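Local coordinates for two-domain protein containing predicted PHP-like metal-dependent phosphoesterase (Bacteroides vulgatus ATCC 8482, PDB 3E38), which is a zinc-binding two-domain protein, probably a metal-dependent phosphoesterase of the PHP family and possibly a nuclease, with an Ig-like domain beside the PHP domain, at residues V10-D14 with G15-L19. Sequence-based numbering, arbitrary orientation.
Sequences VPDLD and GYTTL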
loop_
_atom_site.group_PDB
_atom_site.type_symbol
_atom_site.label_atom_id
_atom_site.label_comp_id
_atom_site.label_asym_id
_atom_site.label_seq_id
_atom_site.Cartn_x
_atom_site.Cartn_y
_atom_site.Cartn_z
ATOM N N VAL B 10 -6.755 -20.503 1.132
ATOM C CA VAL B 10 -6.357 -21.473 2.158
ATOM C C VAL B 10 -6.840 -22.841 1.670
ATOM O O VAL B 10 -7.714 -22.912 0.806
ATOM C CB VAL B 10 -6.915 -21.157 3.564
ATOM C CG1 VAL B 10 -6.217 -19.914 4.150
ATOM C CG2 VAL B 10 -8.421 -20.998 3.522
ATOM N N PRO B 11 -6.270 -23.906 2.202
ATOM C CA PRO B 11 -6.724 -25.188 1.721
ATOM C C PRO B 11 -7.923 -25.760 2.437
ATOM O O PRO B 11 -8.436 -25.221 3.437
ATOM C CB PRO B 11 -5.517 -26.112 1.971
ATOM C CG PRO B 11 -4.676 -25.419 3.045
ATOM C CD PRO B 11 -5.245 -24.035 3.261
ATOM N N ASP B 12 -8.311 -26.903 1.892
ATOM C CA ASP B 12 -9.409 -27.703 2.396
ATOM C C ASP B 12 -8.894 -28.957 2.990
ATOM O O ASP B 12 -8.055 -29.588 2.431
ATOM C CB ASP B 12 -10.350 -28.116 1.268
ATOM C CG ASP B 12 -11.051 -26.938 0.640
ATOM O OD1 ASP B 12 -11.499 -26.009 1.376
ATOM O OD2 ASP B 12 -11.150 -26.959 -0.596
ATOM N N LEU B 13 -9.432 -29.319 4.134
ATOM C CA LEU B 13 -9.116 -30.596 4.714
ATOM C C LEU B 13 -9.850 -31.612 3.868
ATOM O O LEU B 13 -10.882 -31.308 3.250
ATOM C CB LEU B 13 -9.594 -30.697 6.168
ATOM C CG LEU B 13 -8.954 -29.757 7.170
ATOM C CD1 LEU B 13 -9.644 -29.891 8.515
ATOM C CD2 LEU B 13 -7.456 -30.036 7.292
ATOM N N ASP B 14 -9.292 -32.808 3.825
ATOM C CA ASP B 14 -9.942 -33.975 3.180
ATOM C C ASP B 14 -11.348 -34.198 3.727
ATOM O O ASP B 14 -11.560 -34.295 4.945
ATOM C CB ASP B 14 -9.135 -35.249 3.410
ATOM C CG ASP B 14 -7.835 -35.264 2.609
ATOM O OD1 ASP B 14 -7.748 -34.469 1.654
ATOM O OD2 ASP B 14 -6.918 -36.057 2.928
ATOM N N GLY B 15 -12.301 -34.291 2.813
ATOM C CA GLY B 15 -13.699 -34.505 3.174
ATOM C C GLY B 15 -14.456 -33.210 3.429
ATOM O O GLY B 15 -15.690 -33.172 3.415
ATOM N N TYR B 16 -13.722 -32.134 3.659
ATOM C CA TYR B 16 -14.380 -30.864 3.998
ATOM C C TYR B 16 -14.074 -29.689 3.107
ATOM O O TYR B 16 -13.090 -29.668 2.430
ATOM C CB TYR B 16 -13.994 -30.517 5.403
ATOM C CG TYR B 16 -14.337 -31.595 6.374
ATOM C CD1 TYR B 16 -15.650 -31.783 6.788
ATOM C CD2 TYR B 16 -13.363 -32.414 6.888
ATOM C CE1 TYR B 16 -15.969 -32.774 7.681
ATOM C CE2 TYR B 16 -13.663 -33.376 7.773
ATOM C CZ TYR B 16 -14.975 -33.567 8.164
ATOM O OH TYR B 16 -15.271 -34.569 9.067
ATOM N N THR B 17 -14.980 -28.726 3.097
ATOM C CA THR B 17 -14.745 -27.487 2.398
ATOM C C THR B 17 -14.550 -26.363 3.402
ATOM O O THR B 17 -15.372 -26.152 4.295
ATOM C CB THR B 17 -15.858 -27.109 1.406
ATOM O OG1 THR B 17 -15.468 -25.895 0.770
ATOM C CG2 THR B 17 -17.214 -26.892 2.084
ATOM N N THR B 18 -13.438 -25.644 3.266
ATOM C CA THR B 18 -13.116 -24.540 4.194
ATOM C C THR B 18 -13.915 -23.278 3.884
ATOM O O THR B 18 -13.790 -22.609 2.822
ATOM C CB THR B 18 -11.558 -24.234 4.291
ATOM O OG1 THR B 18 -10.847 -25.381 4.800
ATOM C CG2 THR B 18 -11.284 -23.022 5.213
ATOM N N LEU B 19 -14.745 -22.948 4.848
ATOM C CA LEU B 19 -15.568 -21.743 4.759
ATOM C C LEU B 19 -15.075 -20.671 5.729
ATOM O O LEU B 19 -14.616 -20.946 6.896
ATOM C CB LEU B 19 -17.023 -22.129 5.019
ATOM C CG LEU B 19 -17.618 -23.246 4.154
ATOM C CD1 LEU B 19 -19.016 -23.650 4.688
ATOM C CD2 LEU B 19 -17.649 -22.832 2.618
HETATM O O HOH W 1 -12.400 -23.650 0.576
HETATM O O HOH W 2 -13.520 -26.021 -1.068
HETATM O O HOH W 3 -11.804 -27.902 4.695
#
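At the edge of the Y16 ring, near its plane, sits CB of L13, 4.2 Å from Y16 CD2, while the carbonyl O of D14 lies oblique to the ring, 3.3 Å from Y16 CD2. The other flat group, the D12 carboxylate, receives the backbone N of T18 from above its plane, 37° out of it; D12 OD1 lies 2.7 Å from that N, and the N-H points almost straight at it (169°). CG of D12 stands beside its own backbone N (chi1 -65°), which carries the acid across the turn to the start of strand 17-22. Two waters also bind the carboxylate: one donates to both D12 OD1 and T18 O, and a second donates to D12 OD2 and bonds OG1 of T17. Putting an alanine in place of D12 would probably leave the T18 amide without its acceptor and both waters less firmly held. The chain reverses in a type II beta turn from L13 to Y16, leading into strand 17-22 of the large mixed sheet and closed by the hydrogen bond from Y16 N to L13 O, 3.0 Å. G15 suits the third position, since a side chain there would press against the carbonyl O of D14. Farther from the turn, T18 OG1 donates to P11 O (2.8 Å), in the carbonyl plane on a lone pair, and accepts a proton from a water that takes the N-H of L13. Threonine also offers a methyl, T18 CG2, which meets V10 CG2 at 3.9 Å. L13, apolar and buried, packs on F217 and on L249 of helix 247-257, while exposed D14 offers a charge to K256 of that helix in a salt bridge.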